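Local coordinates for putative hydrolase (PDB 4XUK), which probably hydrolyses organophosphate triesters and lactones with a pair of zinc ions, as a member of the metallo-beta-lactamase superfamily, at residues 103-108 against 187-192; 61-66 against 213-218; 12-17 against 204-209. The protein carries 2 engineered substitutions. One frame throughout, in Å; residues are numbered along the deposited sequence.

Contact 1: 103-108 against 187-192; sequences TILLTH and QGFKVI. With ZN (zinc ion), chain D.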
loop_
_atom_site.group_PDB
_atom_site.type_symbol
_atom_site.label_atom_id
_atom_site.label_comp_id
_atom_site.label_asym_id
_atom_site.label_seq_id
_atom_site.Cartn_x
_atom_site.Cartn_y
_atom_site.Cartn_z
ATOM N N THR A 103 10.419 -14.746 -21.192
ATOM C CA THR A 103 9.858 -15.877 -20.505
ATOM C C THR A 103 8.598 -15.512 -19.697
ATOM O O THR A 103 8.536 -14.495 -19.048
ATOM C CB THR A 103 10.859 -16.505 -19.551
ATOM O OG1 THR A 103 12.075 -16.725 -20.196
ATOM C CG2 THR A 103 10.337 -17.793 -18.976
ATOM N N ILE A 104 7.623 -16.395 -19.743
ATOM C CA ILE A 104 6.423 -16.242 -18.931
ATOM C C ILE A 104 6.253 -17.507 -18.093
ATOM O O ILE A 104 6.205 -18.607 -18.635
ATOM C CB ILE A 104 5.172 -16.010 -19.816
ATOM C CG1 ILE A 104 5.321 -14.703 -20.608
ATOM C CG2 ILE A 104 3.886 -16.025 -18.973
ATOM C CD1 ILE A 104 4.195 -14.413 -21.586
ATOM N N LEU A 105 6.204 -17.342 -16.774
ATOM C CA LEU A 105 5.931 -18.460 -15.872
ATOM C C LEU A 105 4.497 -18.351 -15.362
ATOM O O LEU A 105 4.072 -17.301 -14.858
ATOM C CB LEU A 105 6.902 -18.474 -14.690
ATOM C CG LEU A 105 8.390 -18.422 -15.020
ATOM C CD1 LEU A 105 9.227 -18.337 -13.750
ATOM C CD2 LEU A 105 8.828 -19.569 -15.912
ATOM N N LEU A 106 3.752 -19.436 -15.501
ATOM C CA LEU A 106 2.370 -19.469 -15.043
ATOM C C LEU A 106 2.272 -20.296 -13.768
ATOM O O LEU A 106 2.721 -21.440 -13.734
ATOM C CB LEU A 106 1.472 -20.072 -16.135
ATOM C CG LEU A 106 1.440 -19.262 -17.436
ATOM C CD1 LEU A 106 0.552 -19.923 -18.465
ATOM C CD2 LEU A 106 1.000 -17.810 -17.194
ATOM N N THR A 107 1.698 -19.726 -12.713
ATOM C CA THR A 107 1.537 -20.492 -11.480
ATOM C C THR A 107 0.522 -21.605 -11.682
ATOM O O THR A 107 0.666 -22.696 -11.126
ATOM C CB THR A 107 1.107 -19.600 -10.301
ATOM O OG1 THR A 107 -0.093 -18.887 -10.640
ATOM C CG2 THR A 107 2.226 -18.621 -9.951
ATOM N N HIS A 108 -0.494 -21.312 -12.491
ATOM C CA HIS A 108 -1.526 -22.275 -12.879
ATOM C C HIS A 108 -2.312 -21.708 -14.059
ATOM O O HIS A 108 -2.086 -20.568 -14.469
ATOM C CB HIS A 108 -2.473 -22.618 -11.710
ATOM C CG HIS A 108 -3.162 -21.437 -11.100
ATOM N ND1 HIS A 108 -2.494 -20.287 -10.728
ATOM C CD2 HIS A 108 -4.462 -21.243 -10.758
ATOM C CE1 HIS A 108 -3.355 -19.432 -10.205
ATOM N NE2 HIS A 108 -4.552 -19.988 -10.214
ATOM N N GLN A 187 15.283 -20.070 -15.936
ATOM C CA GLN A 187 15.789 -18.695 -15.868
ATOM C C GLN A 187 16.261 -18.332 -14.469
ATOM O O GLN A 187 16.143 -17.177 -14.042
ATOM C CB GLN A 187 14.718 -17.696 -16.319
ATOM C CG GLN A 187 14.376 -17.757 -17.804
ATOM C CD GLN A 187 15.328 -16.928 -18.656
ATOM O OE1 GLN A 187 16.509 -16.781 -18.330
ATOM N NE2 GLN A 187 14.816 -16.391 -19.759
ATOM N N GLY A 188 16.777 -19.323 -13.749
ATOM C CA GLY A 188 17.261 -19.104 -12.400
ATOM C C GLY A 188 16.167 -19.180 -11.352
ATOM O O GLY A 188 16.444 -19.042 -10.159
ATOM N N PHE A 189 14.928 -19.388 -11.791
ATOM C CA PHE A 189 13.822 -19.574 -10.858
ATOM C C PHE A 189 13.701 -21.038 -10.474
ATOM O O PHE A 189 13.851 -21.924 -11.321
ATOM C CB PHE A 189 12.491 -19.098 -11.462
ATOM C CG PHE A 189 12.391 -17.601 -11.617
ATOM C CD1 PHE A 189 13.050 -16.945 -12.656
ATOM C CD2 PHE A 189 11.636 -16.854 -10.726
ATOM C CE1 PHE A 189 12.953 -15.563 -12.804
ATOM C CE2 PHE A 189 11.533 -15.484 -10.865
ATOM C CZ PHE A 189 12.195 -14.832 -11.902
ATOM N N LYS A 190 13.431 -21.297 -9.213
ATOM C CA LYS A 190 13.141 -22.625 -8.753
ATOM C C LYS A 190 11.635 -22.911 -8.672
ATOM O O LYS A 190 10.882 -22.148 -8.163
ATOM C CB LYS A 190 13.805 -22.884 -7.447
ATOM C CG LYS A 190 13.472 -24.222 -6.929
ATOM C CD LYS A 190 14.203 -24.525 -5.668
ATOM C CE LYS A 190 13.680 -25.785 -5.037
ATOM N NZ LYS A 190 14.742 -26.153 -4.095
ATOM N N VAL A 191 11.231 -24.037 -9.198
ATOM C CA VAL A 191 9.809 -24.362 -9.191
ATOM C C VAL A 191 9.437 -25.144 -7.927
ATOM O O VAL A 191 10.143 -26.070 -7.515
ATOM C CB VAL A 191 9.361 -25.080 -10.499
ATOM C CG1 VAL A 191 9.795 -24.274 -11.719
ATOM C CG2 VAL A 191 9.912 -26.485 -10.586
ATOM N N ILE A 192 8.339 -24.741 -7.297
ATOM C CA ILE A 192 7.922 -25.337 -6.035
ATOM C C ILE A 192 6.491 -25.828 -6.129
ATOM O O ILE A 192 5.572 -25.062 -6.455
ATOM C CB ILE A 192 8.078 -24.326 -4.874
ATOM C CG1 ILE A 192 9.534 -23.846 -4.813
ATOM C CG2 ILE A 192 7.635 -24.932 -3.544
ATOM C CD1 ILE A 192 9.787 -22.776 -3.787
HETATM ZN ZN ZN D . -6.646 -19.533 -9.373
#
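L105 and F189 make the close-packed part of this contact, and T103 with Q187 makes its looser end. Methyl CD1 of L105 lies over one face of the F189 ring, set off toward the rim where the side chain joins, with CD1 of L105 3.9 Å from CG of F189. This is a CH-pi contact made by one branch of the leucine, CD1 of L105 standing 4.2 Å from the centroid of the F189 ring and 24° off its normal. Both residues have CG anti to the carbonyl carbon, and from there the two side chains slant past each other between the strands, both buried.

At the other end a single polar bond does the work. NE2 of Q187 donates a hydrogen bond to OG1 of T103 at 2.8 Å, almost straight at 173°, with the hydroxyl oxygen in the plane of the amide. The bend at chi2 (-85°) turns the amide so that NE2 of Q187 meets OG1 of T103; CG of Q187, placed by chi1, lies 3.5 Å from the same oxygen. T103 is buried while Q187 is partly exposed, so the bond marks the edge where the interior gives way to solvent; OE1 of Q187 has a weak bond to S68.

Beyond the packed part, 103-108 runs on into the metal site. OG1 of T107 accepts from ND1 of H108 in the ring plane and also bonds D73, an arrangement that holds the imidazole with NE2 of H108 2.3 Å from a zinc ion, which H110, H197 and D218 bind too. Strand 103-105 lies between strands 69-72 and 129-133 in one sheet; strand 189-193 belongs to the facing sheet beside strand 202-208, and I70 touches T103, L105 and F189 alike.

Contact 2: 61-66 against 213-218; sequences FLVNIG and IVFIGD. With ZN (zinc ion), chain D; ZN (zinc ion), chain C.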
loop_
_atom_site.group_PDB
_atom_site.type_symbol
_atom_site.label_atom_id
_atom_site.label_comp_id
_atom_site.label_asym_id
_atom_site.label_seq_id
_atom_site.Cartn_x
_atom_site.Cartn_y
_atom_site.Cartn_z
ATOM N N PHE A 61 3.425 -10.118 -12.141
ATOM C CA PHE A 61 4.747 -9.570 -11.810
ATOM C C PHE A 61 5.768 -9.720 -12.927
ATOM O O PHE A 61 5.921 -10.808 -13.502
ATOM C CB PHE A 61 5.282 -10.215 -10.515
ATOM C CG PHE A 61 4.336 -10.088 -9.360
ATOM C CD1 PHE A 61 4.300 -8.928 -8.602
ATOM C CD2 PHE A 61 3.433 -11.106 -9.071
ATOM C CE1 PHE A 61 3.399 -8.788 -7.553
ATOM C CE2 PHE A 61 2.542 -10.981 -8.034
ATOM C CZ PHE A 61 2.515 -9.812 -7.271
ATOM N N LEU A 62 6.461 -8.616 -13.218
ATOM C CA LEU A 62 7.592 -8.585 -14.151
ATOM C C LEU A 62 8.886 -8.657 -13.359
ATOM O O LEU A 62 9.049 -7.938 -12.369
ATOM C CB LEU A 62 7.605 -7.273 -14.943
ATOM C CG LEU A 62 6.992 -7.180 -16.334
ATOM C CD1 LEU A 62 7.246 -5.773 -16.873
ATOM C CD2 LEU A 62 7.547 -8.249 -17.301
ATOM N N VAL A 63 9.810 -9.506 -13.792
ATOM C CA VAL A 63 11.092 -9.641 -13.107
ATOM C C VAL A 63 12.229 -9.385 -14.093
ATOM O O VAL A 63 12.458 -10.167 -15.029
ATOM C CB VAL A 63 11.258 -11.042 -12.496
ATOM C CG1 VAL A 63 12.517 -11.112 -11.635
ATOM C CG2 VAL A 63 10.022 -11.413 -11.664
ATOM N N ASN A 64 12.936 -8.285 -13.878
ATOM C CA ASN A 64 14.097 -7.938 -14.685
ATOM C C ASN A 64 15.351 -8.471 -13.986
ATOM O O ASN A 64 15.796 -7.909 -12.980
ATOM C CB ASN A 64 14.157 -6.414 -14.842
ATOM C CG ASN A 64 15.339 -5.940 -15.676
ATOM O OD1 ASN A 64 16.281 -6.688 -15.938
ATOM N ND2 ASN A 64 15.294 -4.676 -16.085
ATOM N N ILE A 65 15.913 -9.559 -14.504
ATOM C CA ILE A 65 17.115 -10.124 -13.891
ATOM C C ILE A 65 18.393 -9.702 -14.623
ATOM O O ILE A 65 19.453 -10.290 -14.411
ATOM C CB ILE A 65 17.058 -11.662 -13.783
ATOM C CG1 ILE A 65 17.002 -12.300 -15.170
ATOM C CG2 ILE A 65 15.856 -12.104 -12.944
ATOM C CD1 ILE A 65 17.165 -13.808 -15.138
ATOM N N GLY A 66 18.292 -8.671 -15.459
ATOM C CA GLY A 66 19.455 -8.135 -16.153
ATOM C C GLY A 66 19.451 -8.455 -17.634
ATOM O O GLY A 66 19.206 -7.588 -18.463
ATOM N N ILE A 213 12.728 -14.169 -2.906
ATOM C CA ILE A 213 11.383 -13.723 -3.252
ATOM C C ILE A 213 10.580 -14.917 -3.725
ATOM O O ILE A 213 11.016 -15.635 -4.633
ATOM C CB ILE A 213 11.415 -12.680 -4.377
ATOM C CG1 ILE A 213 12.278 -11.489 -3.968
ATOM C CG2 ILE A 213 10.003 -12.228 -4.726
ATOM C CD1 ILE A 213 13.428 -11.229 -4.917
ATOM N N VAL A 214 9.428 -15.162 -3.100
ATOM C CA VAL A 214 8.566 -16.239 -3.577
ATOM C C VAL A 214 7.332 -15.671 -4.267
ATOM O O VAL A 214 6.587 -14.882 -3.687
ATOM C CB VAL A 214 8.153 -17.221 -2.457
ATOM C CG1 VAL A 214 7.382 -18.394 -3.052
ATOM C CG2 VAL A 214 9.397 -17.728 -1.707
ATOM N N PHE A 215 7.135 -16.059 -5.519
ATOM C CA PHE A 215 5.943 -15.657 -6.230
ATOM C C PHE A 215 4.957 -16.786 -5.993
ATOM O O PHE A 215 5.040 -17.836 -6.635
ATOM C CB PHE A 215 6.269 -15.456 -7.712
ATOM C CG PHE A 215 7.290 -14.370 -7.955
ATOM C CD1 PHE A 215 8.651 -14.609 -7.765
ATOM C CD2 PHE A 215 6.890 -13.099 -8.335
ATOM C CE1 PHE A 215 9.584 -13.603 -7.959
ATOM C CE2 PHE A 215 7.827 -12.085 -8.531
ATOM C CZ PHE A 215 9.169 -12.344 -8.347
ATOM N N ILE A 216 4.041 -16.575 -5.048
ATOM C CA ILE A 216 3.287 -17.684 -4.447
ATOM C C ILE A 216 2.075 -18.186 -5.217
ATOM O O ILE A 216 1.558 -19.262 -4.917
ATOM C CB ILE A 216 2.815 -17.349 -3.013
ATOM C CG1 ILE A 216 1.887 -16.132 -3.007
ATOM C CG2 ILE A 216 4.004 -17.110 -2.110
ATOM C CD1 ILE A 216 1.077 -15.999 -1.711
ATOM N N GLY A 217 1.600 -17.409 -6.181
ATOM C CA GLY A 217 0.396 -17.787 -6.895
ATOM C C GLY A 217 -0.809 -17.782 -5.964
ATOM O O GLY A 217 -0.882 -16.980 -5.023
ATOM N N ASP A 218 -1.749 -18.681 -6.217
ATOM C CA ASP A 218 -3.037 -18.655 -5.537
ATOM C C ASP A 218 -3.152 -19.606 -4.346
ATOM O O ASP A 218 -4.161 -20.287 -4.191
ATOM C CB ASP A 218 -4.149 -18.969 -6.530
ATOM C CG ASP A 218 -4.481 -17.798 -7.417
ATOM O OD1 ASP A 218 -3.682 -16.835 -7.485
ATOM O OD2 ASP A 218 -5.558 -17.827 -8.023
HETATM ZN ZN ZN D . -6.646 -19.533 -9.373
HETATM ZN ZN ZN C . -6.354 -16.443 -9.439
#
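With CG anti to the carbonyl carbon in both F61 (chi1 -55°) and F215 (chi1 -62°), the two phenyl rings are swung into the space between their strands and meet there. The pair is an offset edge-to-face one: the edge of F215 is turned to the face of F61, with centroids 5.9 Å apart and planes at 64°. Between the two phenylalanines the nearest atoms are CB of F61 and CE2 of F215, 3.7 Å apart. V63 comes in from the opposite direction, its CG2 3.5 Å from CZ of F215. F215 is thus held by two residues of one strand, CB of F61 at its edge and CG2 of V63 near CZ, and I16, I72 and A262 pack on it as well.

Past F215 the chain leaves its strand and turns through G217 to D218, where a single oxygen serves both metals: OD2 of D218 is 2.1 Å from one zinc ion and 2.4 Å from the other. H201 bonds the backbone N of D218. The phenylalanine pair is packing between two facing sheets; those sheets, with an aspartate bridging two zinc ions just after a core strand, are features of the metallo-beta-lactamase fold.

Contact 3: 12-17 against 204-209; sequences GDVQIT and YELKTK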
loop_
_atom_site.group_PDB
_atom_site.type_symbol
_atom_site.label_atom_id
_atom_site.label_comp_id
_atom_site.label_asym_id
_atom_site.label_seq_id
_atom_site.Cartn_x
_atom_site.Cartn_y
_atom_site.Cartn_z
ATOM N N GLY A 12 18.118 -5.929 -4.656
ATOM C CA GLY A 12 19.512 -5.940 -5.061
ATOM C C GLY A 12 19.636 -5.551 -6.520
ATOM O O GLY A 12 19.223 -4.456 -6.905
ATOM N N ASP A 13 20.179 -6.453 -7.335
ATOM C CA ASP A 13 20.331 -6.200 -8.767
ATOM C C ASP A 13 19.069 -6.481 -9.585
ATOM O O ASP A 13 19.061 -6.313 -10.807
ATOM C CB ASP A 13 21.487 -7.029 -9.330
ATOM C CG ASP A 13 22.838 -6.506 -8.895
ATOM O OD1 ASP A 13 22.931 -5.312 -8.532
ATOM O OD2 ASP A 13 23.813 -7.289 -8.920
ATOM N N VAL A 14 18.003 -6.902 -8.919
ATOM C CA VAL A 14 16.802 -7.316 -9.635
ATOM C C VAL A 14 15.670 -6.330 -9.401
ATOM O O VAL A 14 15.451 -5.878 -8.279
ATOM C CB VAL A 14 16.367 -8.721 -9.191
ATOM C CG1 VAL A 14 15.108 -9.179 -9.942
ATOM C CG2 VAL A 14 17.507 -9.697 -9.393
ATOM N N GLN A 15 14.961 -5.978 -10.465
ATOM C CA GLN A 15 13.786 -5.134 -10.318
ATOM C C GLN A 15 12.560 -5.978 -10.598
ATOM O O GLN A 15 12.476 -6.649 -11.634
ATOM C CB GLN A 15 13.830 -3.942 -11.280
ATOM C CG GLN A 15 12.598 -3.054 -11.186
ATOM C CD GLN A 15 12.655 -1.837 -12.101
ATOM O OE1 GLN A 15 12.707 -1.962 -13.322
ATOM N NE2 GLN A 15 12.636 -0.651 -11.506
ATOM N N ILE A 16 11.634 -5.978 -9.648
ATOM C CA ILE A 16 10.355 -6.642 -9.828
ATOM C C ILE A 16 9.284 -5.564 -9.975
ATOM O O ILE A 16 9.190 -4.660 -9.151
ATOM C CB ILE A 16 10.026 -7.543 -8.627
ATOM C CG1 ILE A 16 11.083 -8.643 -8.511
ATOM C CG2 ILE A 16 8.628 -8.138 -8.778
ATOM C CD1 ILE A 16 11.079 -9.398 -7.192
ATOM N N THR A 17 8.493 -5.648 -11.039
ATOM C CA THR A 17 7.426 -4.686 -11.249
ATOM C C THR A 17 6.086 -5.347 -10.970
ATOM O O THR A 17 5.703 -6.301 -11.661
ATOM C CB THR A 17 7.420 -4.166 -12.688
ATOM O OG1 THR A 17 8.745 -3.742 -13.053
ATOM C CG2 THR A 17 6.460 -2.996 -12.825
ATOM N N TYR A 204 6.983 -20.008 -7.584
ATOM C CA TYR A 204 8.316 -19.830 -8.135
ATOM C C TYR A 204 9.183 -19.022 -7.177
ATOM O O TYR A 204 8.784 -17.944 -6.727
ATOM C CB TYR A 204 8.233 -19.127 -9.495
ATOM C CG TYR A 204 7.408 -19.884 -10.506
ATOM C CD1 TYR A 204 7.918 -21.017 -11.131
ATOM C CD2 TYR A 204 6.116 -19.475 -10.829
ATOM C CE1 TYR A 204 7.170 -21.720 -12.054
ATOM C CE2 TYR A 204 5.356 -20.176 -11.760
ATOM C CZ TYR A 204 5.888 -21.299 -12.360
ATOM O OH TYR A 204 5.146 -22.009 -13.288
ATOM N N GLU A 205 10.365 -19.550 -6.857
ATOM C CA GLU A 205 11.282 -18.856 -5.953
ATOM C C GLU A 205 12.504 -18.301 -6.689
ATOM O O GLU A 205 13.171 -19.016 -7.454
ATOM C CB GLU A 205 11.721 -19.774 -4.811
ATOM C CG GLU A 205 12.575 -19.061 -3.760
ATOM C CD GLU A 205 12.904 -19.952 -2.580
ATOM O OE1 GLU A 205 12.629 -21.168 -2.657
ATOM O OE2 GLU A 205 13.436 -19.430 -1.582
ATOM N N LEU A 206 12.770 -17.019 -6.453
ATOM C CA LEU A 206 13.916 -16.309 -7.012
ATOM C C LEU A 206 14.846 -15.977 -5.860
ATOM O O LEU A 206 14.488 -15.198 -4.979
ATOM C CB LEU A 206 13.463 -14.992 -7.654
ATOM C CG LEU A 206 14.209 -14.348 -8.839
ATOM C CD1 LEU A 206 14.399 -12.848 -8.651
ATOM C CD2 LEU A 206 15.524 -15.026 -9.165
ATOM N N LYS A 207 16.033 -16.566 -5.846
ATOM C CA LYS A 207 17.022 -16.189 -4.836
ATOM C C LYS A 207 18.010 -15.173 -5.396
ATOM O O LYS A 207 18.695 -15.426 -6.387
ATOM C CB LYS A 207 17.743 -17.422 -4.279
ATOM C CG LYS A 207 16.788 -18.453 -3.683
ATOM C CD LYS A 207 17.523 -19.615 -3.019
ATOM C CE LYS A 207 16.615 -20.838 -2.874
ATOM N NZ LYS A 207 16.407 -21.550 -4.176
ATOM N N THR A 208 18.059 -14.006 -4.765
ATOM C CA THR A 208 19.015 -12.983 -5.140
ATOM C C THR A 208 19.992 -12.805 -3.987
ATOM O O THR A 208 19.886 -13.480 -2.959
ATOM C CB THR A 208 18.313 -11.649 -5.414
ATOM O OG1 THR A 208 17.856 -11.088 -4.176
ATOM C CG2 THR A 208 17.109 -11.862 -6.330
ATOM N N LYS A 209 20.953 -11.907 -4.163
ATOM C CA LYS A 209 21.905 -11.600 -3.104
ATOM C C LYS A 209 21.199 -11.044 -1.873
ATOM O O LYS A 209 20.630 -9.952 -1.910
ATOM C CB LYS A 209 22.945 -10.601 -3.610
ATOM C CG LYS A 209 22.352 -9.458 -4.425
ATOM C CD LYS A 209 22.529 -9.682 -5.919
ATOM C CE LYS A 209 23.952 -9.365 -6.368
ATOM N NZ LYS A 209 24.227 -9.889 -7.735
#
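G12 turns the chain with positive phi into D13, whose carboxylate meets K209 at the exposed end of the contact. OD2 of D13 accepts a hydrogen bond from NZ of K209 at 2.9 Å, part of a salt bridge. The two side chains cross at about a right angle, and the ammonium group comes from above the carboxylate plane, 37° out of it. Bends at chi2 (-101°) and chi3 (-78°) curl the lysine back to reach the acid, and CE of K209 is also 3.3 Å from OD2 of D13.

V14, the first residue of the strand, divides its two methyls between two partners. CG1 meets CD1 of L206 tip to tip at 4.0 Å, while CG2 slants across to CG2 of T208 at 3.8 Å. The hydroxyl of T208 is bonded to the carbonyl of E211. Further along, I16 points toward the facing strand but stops short of it and packs on I213. V63 touches both V14 and L206 and so completes this apolar layer. The contact joins strand 14-26 of one sheet to strand 202-208 of the other, near the margin of the metallo-beta-lactamase sandwich, apolar inside and bridged by the D13-K209 pair at the exposed end.

How the contacts relate
All three contacts join the same two mixed sheets face to face. Contact 2 is wholly buried and apolar, contact 1 is buried but closes with a polar bond toward solvent, and contact 3, whose centre is about 17 Å from the centre of the chain, ends in an exposed salt bridge. Contacts 1 and 2 both continue to one zinc ion, through H108 and D218, whereas contact 3 lies at a sandwich margin. The strands are neighbours: 14-26 pairs with 54-64, and 202-208 lies between 189-193 and 211-215. F189 packs against V63 and L206, linking the three interiors, and the Y204 hydroxyl bonds the carbonyl of L106.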